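Local coordinates for protein 5-Carboxyvanillate Decarboxylase (PDB 4QRN) that probably catalyses the metal-dependent decarboxylation of 5-carboxyvanillate, and here holds manganese together with a nitro-substituted analogue of that compound, at residues D51-M56 and S68-Y73; P206-P211 and L307-G312; V261-E266 and A334-Y339. All blocks are in the same frame, centred on the assembly; numbering follows the deposited sequence.

Contact 1 (D51-M56 and S68-Y73); sequences DVYLRM and SLWGFY. With 1DF (4-hydroxy-3-methoxy-5-nitrobenzoic acid), chain F.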
loop_
_atom_site.group_PDB
_atom_site.type_symbol
_atom_site.label_atom_id
_atom_site.label_comp_id
_atom_site.label_asym_id
_atom_site.label_seq_id
_atom_site.Cartn_x
_atom_site.Cartn_y
_atom_site.Cartn_z
ATOM N N ASP A 51 21.608 8.068 20.816
ATOM C CA ASP A 51 22.451 7.237 21.673
ATOM C C ASP A 51 21.637 6.159 22.395
ATOM O O ASP A 51 22.134 5.054 22.604
ATOM C CB ASP A 51 23.177 8.098 22.703
ATOM C CG ASP A 51 24.294 8.916 22.106
ATOM O OD1 ASP A 51 24.687 8.668 20.949
ATOM O OD2 ASP A 51 24.774 9.819 22.820
ATOM N N VAL A 52 20.386 6.452 22.771
ATOM C CA VAL A 52 19.536 5.405 23.346
ATOM C C VAL A 52 19.254 4.320 22.308
ATOM O O VAL A 52 19.304 3.123 22.642
ATOM C CB VAL A 52 18.201 5.953 23.897
ATOM C CG1 VAL A 52 17.279 4.802 24.319
ATOM C CG2 VAL A 52 18.474 6.896 25.061
ATOM N N TYR A 53 18.991 4.695 21.056
ATOM C CA TYR A 53 18.796 3.664 20.046
ATOM C C TYR A 53 20.024 2.774 19.939
ATOM O O TYR A 53 19.919 1.548 19.850
ATOM C CB TYR A 53 18.531 4.290 18.684
ATOM C CG TYR A 53 17.299 5.180 18.569
ATOM C CD1 TYR A 53 16.247 5.139 19.500
ATOM C CD2 TYR A 53 17.204 6.063 17.512
ATOM C CE1 TYR A 53 15.130 5.952 19.360
ATOM C CE2 TYR A 53 16.097 6.873 17.349
ATOM C CZ TYR A 53 15.076 6.817 18.265
ATOM O OH TYR A 53 13.988 7.640 18.069
ATOM N N LEU A 54 21.211 3.376 19.932
ATOM C CA LEU A 54 22.434 2.578 19.849
ATOM C C LEU A 54 22.579 1.650 21.061
ATOM O O LEU A 54 22.998 0.502 20.926
ATOM C CB LEU A 54 23.657 3.488 19.708
ATOM C CG LEU A 54 23.793 4.165 18.335
ATOM C CD1 LEU A 54 24.877 5.240 18.363
ATOM C CD2 LEU A 54 24.074 3.164 17.211
ATOM N N ARG A 55 22.226 2.146 22.237
ATOM C CA ARG A 55 22.262 1.323 23.444
ATOM C C ARG A 55 21.325 0.125 23.314
ATOM O O ARG A 55 21.690 -0.999 23.691
ATOM C CB ARG A 55 21.874 2.183 24.651
ATOM C CG ARG A 55 22.015 1.484 25.990
ATOM C CD ARG A 55 21.386 2.331 27.076
ATOM N NE ARG A 55 19.934 2.187 27.096
ATOM C CZ ARG A 55 19.085 3.144 27.453
ATOM N NH1 ARG A 55 19.507 4.366 27.743
ATOM N NH2 ARG A 55 17.785 2.896 27.495
ATOM N N MET A 56 20.119 0.354 22.795
ATOM C CA MET A 56 19.134 -0.711 22.639
ATOM C C MET A 56 19.577 -1.720 21.595
ATOM O O MET A 56 19.337 -2.930 21.738
ATOM C CB MET A 56 17.782 -0.105 22.228
ATOM C CG MET A 56 17.167 0.717 23.347
ATOM S SD MET A 56 15.605 1.514 22.885
ATOM C CE MET A 56 14.556 0.117 22.515
ATOM N N SER A 68 17.291 -2.125 11.935
ATOM C CA SER A 68 17.403 -1.835 10.505
ATOM C C SER A 68 17.554 -0.342 10.229
ATOM O O SER A 68 18.454 0.077 9.515
ATOM C CB SER A 68 16.173 -2.376 9.812
ATOM O OG SER A 68 16.229 -2.067 8.434
ATOM N N LEU A 69 16.663 0.463 10.785
ATOM C CA LEU A 69 16.598 1.879 10.448
ATOM C C LEU A 69 17.729 2.672 11.104
ATOM O O LEU A 69 18.449 3.419 10.425
ATOM C CB LEU A 69 15.239 2.430 10.917
ATOM C CG LEU A 69 14.946 3.901 10.643
ATOM C CD1 LEU A 69 14.873 4.152 9.148
ATOM C CD2 LEU A 69 13.652 4.299 11.330
ATOM N N TRP A 70 17.874 2.513 12.421
ATOM C CA TRP A 70 18.833 3.314 13.166
ATOM C C TRP A 70 20.217 2.673 13.205
ATOM O O TRP A 70 21.199 3.384 13.305
ATOM C CB TRP A 70 18.271 3.726 14.549
ATOM C CG TRP A 70 17.308 4.852 14.293
ATOM C CD1 TRP A 70 15.940 4.811 14.289
ATOM C CD2 TRP A 70 17.672 6.142 13.828
ATOM N NE1 TRP A 70 15.424 6.021 13.868
ATOM C CE2 TRP A 70 16.474 6.848 13.573
ATOM C CE3 TRP A 70 18.899 6.775 13.590
ATOM C CZ2 TRP A 70 16.465 8.132 13.078
ATOM C CZ3 TRP A 70 18.874 8.077 13.115
ATOM C CH2 TRP A 70 17.667 8.727 12.874
ATOM N N GLY A 71 20.317 1.352 13.064
ATOM C CA GLY A 71 21.621 0.765 12.788
ATOM C C GLY A 71 22.189 1.384 11.511
ATOM O O GLY A 71 23.380 1.708 11.401
ATOM N N PHE A 72 21.326 1.590 10.523
ATOM C CA PHE A 72 21.753 2.225 9.269
ATOM C C PHE A 72 22.117 3.699 9.465
ATOM O O PHE A 72 23.259 4.096 9.218
ATOM C CB PHE A 72 20.680 2.067 8.172
ATOM C CG PHE A 72 21.043 2.729 6.863
ATOM C CD1 PHE A 72 22.037 2.183 6.055
ATOM C CD2 PHE A 72 20.418 3.900 6.448
ATOM C CE1 PHE A 72 22.372 2.790 4.843
ATOM C CE2 PHE A 72 20.757 4.510 5.248
ATOM C CZ PHE A 72 21.741 3.953 4.446
ATOM N N TYR A 73 21.190 4.532 9.921
ATOM C CA TYR A 73 21.514 5.956 9.943
ATOM C C TYR A 73 22.599 6.300 10.940
ATOM O O TYR A 73 23.394 7.208 10.684
ATOM C CB TYR A 73 20.263 6.847 10.150
ATOM C CG TYR A 73 19.427 6.868 8.901
ATOM C CD1 TYR A 73 19.928 7.425 7.725
ATOM C CD2 TYR A 73 18.167 6.298 8.874
ATOM C CE1 TYR A 73 19.193 7.380 6.554
ATOM C CE2 TYR A 73 17.433 6.256 7.705
ATOM C CZ TYR A 73 17.947 6.789 6.558
ATOM O OH TYR A 73 17.240 6.724 5.387
HETATM C C1 1DF F . 13.213 8.026 6.015
HETATM C CO1 1DF F . 12.176 8.638 5.369
HETATM C CO2 1DF F . 13.280 8.090 7.424
HETATM C CM1 1DF F . 11.275 9.396 6.190
HETATM C CM2 1DF F . 12.473 8.945 8.147
HETATM O OM 1DF F . 12.530 9.081 9.505
HETATM C CZ 1DF F . 11.514 9.726 7.520
HETATM C CC 1DF F . 14.233 7.230 5.288
HETATM C CV 1DF F . 13.297 8.115 10.226
HETATM O O1 1DF F . 14.503 7.567 4.061
HETATM O O2 1DF F . 14.794 6.302 5.880
HETATM O O3 1DF F . 10.856 10.661 8.143
HETATM N N 1DF F . 9.922 9.621 5.573
HETATM O O11 1DF F . 9.016 10.120 6.179
HETATM O O22 1DF F . 9.718 9.116 4.434
#

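Contact 2 (P206-P211 and L307-G312); sequences PLYIHP and LVTNSG. With MN (manganese (II) ion), chain E; 1DF (4-hydroxy-3-methoxy-5-nitrobenzoic acid), chain F.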
loop_
_atom_site.group_PDB
_atom_site.type_symbol
_atom_site.label_atom_id
_atom_site.label_comp_id
_atom_site.label_asym_id
_atom_site.label_seq_id
_atom_site.Cartn_x
_atom_site.Cartn_y
_atom_site.Cartn_z
ATOM N N PRO A 206 -4.165 19.221 15.230
ATOM C CA PRO A 206 -4.059 17.994 14.439
ATOM C C PRO A 206 -3.018 17.046 14.984
ATOM O O PRO A 206 -2.025 17.443 15.617
ATOM C CB PRO A 206 -3.610 18.512 13.070
ATOM C CG PRO A 206 -2.820 19.761 13.415
ATOM C CD PRO A 206 -3.560 20.381 14.546
ATOM N N LEU A 207 -3.255 15.774 14.683
ATOM C CA LEU A 207 -2.308 14.700 14.887
ATOM C C LEU A 207 -1.685 14.347 13.556
ATOM O O LEU A 207 -2.421 14.018 12.615
ATOM C CB LEU A 207 -3.055 13.475 15.410
ATOM C CG LEU A 207 -2.244 12.184 15.448
ATOM C CD1 LEU A 207 -0.997 12.303 16.362
ATOM C CD2 LEU A 207 -3.123 11.033 15.893
ATOM N N TYR A 208 -0.357 14.375 13.451
ATOM C CA TYR A 208 0.333 13.856 12.265
ATOM C C TYR A 208 0.783 12.427 12.599
ATOM O O TYR A 208 1.576 12.233 13.532
ATOM C CB TYR A 208 1.526 14.766 11.941
ATOM C CG TYR A 208 2.011 14.691 10.496
ATOM C CD1 TYR A 208 2.559 13.529 9.957
ATOM C CD2 TYR A 208 1.910 15.793 9.660
ATOM C CE1 TYR A 208 2.995 13.477 8.628
ATOM C CE2 TYR A 208 2.366 15.760 8.350
ATOM C CZ TYR A 208 2.913 14.604 7.841
ATOM O OH TYR A 208 3.347 14.590 6.536
ATOM N N ILE A 209 0.251 11.432 11.884
ATOM C CA ILE A 209 0.734 10.060 12.068
ATOM C C ILE A 209 1.817 9.854 11.027
ATOM O O ILE A 209 1.543 9.723 9.832
ATOM C CB ILE A 209 -0.355 8.997 11.967
ATOM C CG1 ILE A 209 -1.440 9.255 13.004
ATOM C CG2 ILE A 209 0.284 7.613 12.213
ATOM C CD1 ILE A 209 -2.587 8.252 12.988
ATOM N N HIS A 210 3.060 9.903 11.495
ATOM C CA HIS A 210 4.234 9.729 10.660
ATOM C C HIS A 210 4.617 8.248 10.643
ATOM O O HIS A 210 4.354 7.532 11.613
ATOM C CB HIS A 210 5.373 10.540 11.287
ATOM C CG HIS A 210 6.612 10.580 10.450
ATOM N ND1 HIS A 210 7.544 9.573 10.455
ATOM C CD2 HIS A 210 7.054 11.505 9.561
ATOM C CE1 HIS A 210 8.502 9.874 9.583
ATOM N NE2 HIS A 210 8.243 11.054 9.044
ATOM N N PRO A 211 5.286 7.765 9.584
ATOM C CA PRO A 211 5.647 6.347 9.585
ATOM C C PRO A 211 6.659 5.973 10.656
ATOM O O PRO A 211 7.397 6.780 11.237
ATOM C CB PRO A 211 6.273 6.140 8.203
ATOM C CG PRO A 211 5.672 7.193 7.330
ATOM C CD PRO A 211 5.512 8.395 8.265
ATOM N N LEU A 307 -6.033 14.815 6.316
ATOM C CA LEU A 307 -5.262 15.799 5.568
ATOM C C LEU A 307 -3.992 15.094 5.090
ATOM O O LEU A 307 -3.476 14.214 5.786
ATOM C CB LEU A 307 -4.890 16.959 6.489
ATOM C CG LEU A 307 -6.090 17.748 7.036
ATOM C CD1 LEU A 307 -5.652 18.621 8.197
ATOM C CD2 LEU A 307 -6.773 18.595 5.929
ATOM N N VAL A 308 -3.511 15.468 3.911
ATOM C CA VAL A 308 -2.390 14.763 3.307
ATOM C C VAL A 308 -1.306 15.723 2.893
ATOM O O VAL A 308 -1.577 16.846 2.436
ATOM C CB VAL A 308 -2.888 13.971 2.071
ATOM C CG1 VAL A 308 -1.759 13.547 1.141
ATOM C CG2 VAL A 308 -3.711 12.791 2.524
ATOM N N THR A 309 -0.065 15.283 3.042
ATOM C CA THR A 309 1.066 15.999 2.464
ATOM C C THR A 309 1.701 15.135 1.373
ATOM O O THR A 309 1.516 13.925 1.331
ATOM C CB THR A 309 2.133 16.409 3.494
ATOM O OG1 THR A 309 3.027 15.302 3.725
ATOM C CG2 THR A 309 1.512 16.900 4.799
ATOM N N ASN A 310 2.512 15.772 0.524
ATOM C CA ASN A 310 3.232 15.049 -0.525
ATOM C C ASN A 310 4.662 14.690 -0.147
ATOM O O ASN A 310 5.495 14.528 -1.042
ATOM C CB ASN A 310 3.253 15.824 -1.847
ATOM C CG ASN A 310 4.315 16.885 -1.855
ATOM O OD1 ASN A 310 4.418 17.657 -0.910
ATOM N ND2 ASN A 310 5.105 16.946 -2.923
ATOM N N SER A 311 4.976 14.542 1.141
ATOM C CA SER A 311 6.344 14.187 1.492
ATOM C C SER A 311 6.815 12.976 0.695
ATOM O O SER A 311 6.103 11.985 0.585
ATOM C CB SER A 311 6.482 13.920 2.991
ATOM O OG SER A 311 5.479 13.005 3.399
ATOM N N GLY A 312 8.006 13.075 0.106
ATOM C CA GLY A 312 8.571 11.996 -0.667
ATOM C C GLY A 312 7.951 11.744 -2.028
ATOM O O GLY A 312 8.392 10.812 -2.731
HETATM MN MN MN E . 9.351 11.888 7.300
HETATM C C1 1DF F . 13.213 8.026 6.015
HETATM C CO1 1DF F . 12.176 8.638 5.369
HETATM C CO2 1DF F . 13.280 8.090 7.424
HETATM C CM1 1DF F . 11.275 9.396 6.190
HETATM C CM2 1DF F . 12.473 8.945 8.147
HETATM O OM 1DF F . 12.530 9.081 9.505
HETATM C CZ 1DF F . 11.514 9.726 7.520
HETATM C CC 1DF F . 14.233 7.230 5.288
HETATM C CV 1DF F . 13.297 8.115 10.226
HETATM O O1 1DF F . 14.503 7.567 4.061
HETATM O O2 1DF F . 14.794 6.302 5.880
HETATM O O3 1DF F . 10.856 10.661 8.143
HETATM N N 1DF F . 9.922 9.621 5.573
HETATM O O11 1DF F . 9.016 10.120 6.179
HETATM O O22 1DF F . 9.718 9.116 4.434
HETATM O O HOH W 1 9.843 13.701 8.427
#

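Contact 3 (V261-E266 and A334-Y339); sequences VGHMGE and AMDYPY. With MN (manganese (II) ion), chain E; 1DF (4-hydroxy-3-methoxy-5-nitrobenzoic acid), chain F.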
loop_
_atom_site.group_PDB
_atom_site.type_symbol
_atom_site.label_atom_id
_atom_site.label_comp_id
_atom_site.label_asym_id
_atom_site.label_seq_id
_atom_site.Cartn_x
_atom_site.Cartn_y
_atom_site.Cartn_z
ATOM N N VAL A 261 -1.432 12.761 7.348
ATOM C CA VAL A 261 -0.426 11.779 6.960
ATOM C C VAL A 261 0.313 12.307 5.740
ATOM O O VAL A 261 -0.202 13.132 4.971
ATOM C CB VAL A 261 -1.012 10.389 6.664
ATOM C CG1 VAL A 261 -1.526 9.724 7.937
ATOM C CG2 VAL A 261 -2.106 10.478 5.610
ATOM N N GLY A 262 1.538 11.834 5.594
ATOM C CA GLY A 262 2.402 12.193 4.493
ATOM C C GLY A 262 2.326 11.219 3.335
ATOM O O GLY A 262 1.401 10.411 3.203
ATOM N N HIS A 263 3.311 11.353 2.438
ATOM C CA HIS A 263 3.550 10.368 1.391
ATOM C C HIS A 263 2.283 10.125 0.585
ATOM O O HIS A 263 1.961 9.001 0.208
ATOM C CB HIS A 263 4.174 9.087 1.987
ATOM C CG HIS A 263 5.215 9.423 3.005
ATOM N ND1 HIS A 263 4.966 9.342 4.357
ATOM C CD2 HIS A 263 6.428 10.024 2.878
ATOM C CE1 HIS A 263 6.011 9.821 5.015
ATOM N NE2 HIS A 263 6.909 10.244 4.143
ATOM N N MET A 264 1.610 11.234 0.255
ATOM C CA MET A 264 0.437 11.201 -0.609
ATOM C C MET A 264 -0.691 10.356 -0.038
ATOM O O MET A 264 -1.548 9.845 -0.775
ATOM C CB MET A 264 0.809 10.767 -2.044
ATOM C CG MET A 264 0.249 11.651 -3.156
ATOM S SD MET A 264 1.065 13.280 -3.204
ATOM C CE MET A 264 -0.096 14.302 -2.347
ATOM N N GLY A 265 -0.770 10.288 1.288
ATOM C CA GLY A 265 -1.881 9.595 1.932
ATOM C C GLY A 265 -1.632 8.117 2.170
ATOM O O GLY A 265 -2.576 7.386 2.469
ATOM N N GLU A 266 -0.372 7.687 2.057
ATOM C CA GLU A 266 0.013 6.301 2.355
ATOM C C GLU A 266 -0.860 5.326 1.544
ATOM O O GLU A 266 -1.335 4.311 2.039
ATOM C CB GLU A 266 -0.036 6.008 3.863
ATOM C CG GLU A 266 0.671 7.078 4.738
ATOM C CD GLU A 266 2.187 7.167 4.616
ATOM O OE1 GLU A 266 2.772 6.435 3.798
ATOM O OE2 GLU A 266 2.798 8.002 5.358
ATOM N N ALA A 334 5.197 19.099 1.411
ATOM C CA ALA A 334 6.197 18.750 2.424
ATOM C C ALA A 334 7.434 18.277 1.693
ATOM O O ALA A 334 7.346 17.663 0.623
ATOM C CB ALA A 334 5.703 17.647 3.353
ATOM N N MET A 335 8.592 18.544 2.301
ATOM C CA MET A 335 9.865 18.134 1.730
ATOM C C MET A 335 10.393 16.785 2.280
ATOM O O MET A 335 11.024 16.034 1.548
ATOM C CB MET A 335 10.897 19.244 1.948
ATOM C CG MET A 335 12.285 18.880 1.485
ATOM S SD MET A 335 13.484 20.200 1.674
ATOM C CE MET A 335 13.253 21.117 0.155
ATOM N N ASP A 336 10.179 16.509 3.573
ATOM C CA ASP A 336 10.800 15.351 4.230
ATOM C C ASP A 336 12.310 15.600 4.375
ATOM O O ASP A 336 13.111 14.660 4.344
ATOM C CB ASP A 336 10.473 14.009 3.508
ATOM C CG ASP A 336 9.916 12.919 4.452
ATOM O OD1 ASP A 336 10.175 12.970 5.695
ATOM O OD2 ASP A 336 9.230 12.008 3.913
ATOM N N TYR A 337 12.702 16.849 4.615
ATOM C CA TYR A 337 14.101 17.126 4.944
ATOM C C TYR A 337 14.447 16.412 6.257
ATOM O O TYR A 337 13.654 16.454 7.190
ATOM C CB TYR A 337 14.265 18.610 5.129
ATOM C CG TYR A 337 15.648 19.056 5.541
ATOM C CD1 TYR A 337 16.008 19.162 6.889
ATOM C CD2 TYR A 337 16.595 19.407 4.578
ATOM C CE1 TYR A 337 17.255 19.629 7.272
ATOM C CE2 TYR A 337 17.869 19.870 4.955
ATOM C CZ TYR A 337 18.181 19.985 6.306
ATOM O OH TYR A 337 19.408 20.472 6.721
ATOM N N PRO A 338 15.637 15.800 6.382
ATOM C CA PRO A 338 16.735 15.744 5.410
ATOM C C PRO A 338 16.772 14.432 4.638
ATOM O O PRO A 338 17.730 14.206 3.889
ATOM C CB PRO A 338 17.962 15.891 6.312
ATOM C CG PRO A 338 17.593 15.093 7.536
ATOM C CD PRO A 338 16.096 15.375 7.725
ATOM N N TYR A 339 15.779 13.570 4.846
ATOM C CA TYR A 339 15.739 12.291 4.161
ATOM C C TYR A 339 15.584 12.417 2.655
ATOM O O TYR A 339 16.015 11.541 1.901
ATOM C CB TYR A 339 14.624 11.413 4.744
ATOM C CG TYR A 339 14.864 11.140 6.221
ATOM C CD1 TYR A 339 15.822 10.216 6.624
ATOM C CD2 TYR A 339 14.142 11.803 7.211
ATOM C CE1 TYR A 339 16.083 9.976 7.962
ATOM C CE2 TYR A 339 14.398 11.583 8.570
ATOM C CZ TYR A 339 15.354 10.645 8.924
ATOM O OH TYR A 339 15.620 10.384 10.236
HETATM MN MN MN E . 9.351 11.888 7.300
HETATM C C1 1DF F . 13.213 8.026 6.015
HETATM C CO1 1DF F . 12.176 8.638 5.369
HETATM C CO2 1DF F . 13.280 8.090 7.424
HETATM C CM1 1DF F . 11.275 9.396 6.190
HETATM C CM2 1DF F . 12.473 8.945 8.147
HETATM O OM 1DF F . 12.530 9.081 9.505
HETATM C CZ 1DF F . 11.514 9.726 7.520
HETATM C CC 1DF F . 14.233 7.230 5.288
HETATM C CV 1DF F . 13.297 8.115 10.226
HETATM O O1 1DF F . 14.503 7.567 4.061
HETATM O O2 1DF F . 14.794 6.302 5.880
HETATM O O3 1DF F . 10.856 10.661 8.143
HETATM N N 1DF F . 9.922 9.621 5.573
HETATM O O11 1DF F . 9.016 10.120 6.179
HETATM O O22 1DF F . 9.718 9.116 4.434
HETATM O O HOH W 1 9.843 13.701 8.427
#

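Contact 1 (D51-M56 and S68-Y73)
Tyr-53 and Trp-70 carry the apolar part of this contact by themselves, where segments 51-56 and 68-73 come nearest, Tyr-53 CA and Trp-70 CA 6.9 Å apart. The CD2-CE2 side of the tyrosine ring lies over a face of the indole: CD2 rests 3.4 Å from Trp-70 CG and CE2 3.6 Å from Trp-70 NE1. The two ring planes meet obliquely, at 42°. In Trp-70, CG lies opposite the carbonyl carbon (chi1 -77°), which swings the indole toward helix 47-59. The two helices form a hairpin, the first half of the helical stretch between strands 38-44 and 106-111 of the amidohydrolase barrel, beside the mouth of the ligand pocket.

The polar bonds point elsewhere. Tyr-53 OH reaches the carbonyl of Gly-115 and Trp-70 NE1 that of Ser-113, tying both rings to one loop, whose Pro-114 also touches each of them. With an alanine at Trp-70, the Tyr-53 ring would probably lose the surface it leans on and the Ser-113 carbonyl its indole donor.

Ligand contacts come from Leu-69 and Tyr-73 of helix 64-75. Tyr-73 OH gives a short 2.5 Å hydrogen bond to carboxylate oxygen O2 of the inhibitor and is also hydrogen-bonded to Arg-80, which binds the inhibitor too, while Leu-69 CD1 packs 3.9 Å from the same O2.

Contact 2 (P206-P211 and L307-G312)
Tyr-208 and Thr-309 meet through their hydroxyls: Thr-309 OG1 donates to Tyr-208 OH at 2.9 Å. This is the tight part of the contact. The methyl CG2 of Thr-309 follows the hydroxyl in, 3.4 Å from Tyr-208 OH and obliquely placed against the ring. With chi1 at 84°, Thr-309 OG1 sits between its own backbone N and carbonyl carbon, close enough to take a weak bond from Ser-311 N (3.3 Å). Tyr-208 OH and Ser-311 OG each bond to Glu-41 OE1, so this metal ligand is gripped through one oxygen while its other, OE2, binds the manganese.

Away from these hydroxyls the segments draw apart. The side chains of Pro-206 and Leu-307 stay more than 5 Å from the opposite segment, and Met-260 of the intervening strand 259-261 touches both; this looser end is still buried, with no solvent side.

His-210 serves the metal instead. Its ND1 donates to Pro-211 O at 2.9 Å, in the carbonyl plane on a lone pair, which helps to set the ring's rotation, although Pro-211 O is tilted from the imidazole plane; NE2 is presented to the manganese at 2.2 Å. Hydroxyls of Tyr-208 and Ser-311 form a second shell here; metal ligands such as His-210, gathered at the C-terminal ends of the parallel strands, are typical of the amidohydrolase (beta/alpha)8 barrel.

Contact 3 (V261-E266 and A334-Y339)
His-263 and Asp-336 both sit on backbone with left-handed helical angles: in 263-266 four successive residues with positive phi make a tight, weakly bonded turn, and in 334-339 a cis peptide precedes Pro-338. Gly-265 N closes the turn on Gly-262 O at 2.9 Å.

Across the gap the imidazole edge meets the carboxylate. His-263 NE2 donates to Asp-336 OD2 at 2.9 Å with an N-H...O angle of 148°; the oxygen lies near the ring plane and is approached on its syn side, somewhat out of the carboxylate plane. The ring and carboxylate planes are turned 32° apart. From the other end of the ring, ND1 donates to Glu-266 OE2 at 2.7 Å, almost straight at 167°, so the imidazole is held at both nitrogens and cannot easily spin. Asp-336 is modelled in two conformers; in this one OD1 binds the manganese at 2.1 Å while OD2 faces the histidine.

These loops follow strands 259-261 and 331-332, at the C-terminal end of the amidohydrolase barrel strands, where Glu-41 and His-210 also bind the metal. The inhibitor completes the site: its phenol oxygen O3 and nitro oxygen O11 chelate the manganese, and water 1 binds as well. His-263 NE2 makes a second, weak and strongly bent bond to O11, which places the histidine beside the nitro group, probably a stand-in for the carboxylate that leaves.

Tyr-339 takes the aromatic face of the ligand. With CG turned to the side of the backbone N, its ring lies nearly flat over the inhibitor ring, CE2 3.3 Å from the ligand's CM2. The phenol OH of Tyr-339 bonds to Thr-112 and comes 3.2 Å from the methoxy carbon CV.

All three contacts are buried, but they differ in depth. Contacts 2 and 3 lie close to the centre of the chain, at the end of the barrel that holds the metal, their centres 6 Å apart; their segments alternate along the chain, and they share the manganese and water 1, while all three touch the inhibitor. Hydrogen bonds join Asn-310 to Ala-334 and Ser-311 to His-263, and the chemistry of this pair is polar: hydroxyls, imidazoles, carboxylates and metal bonds. Contact 1 sits about 20 Å from the chain centre in a helical hairpin and is aromatic in character. It reaches contact 3 where Trp-70 and Tyr-73 pack on Tyr-339, and the inhibitor points its carboxylate toward it.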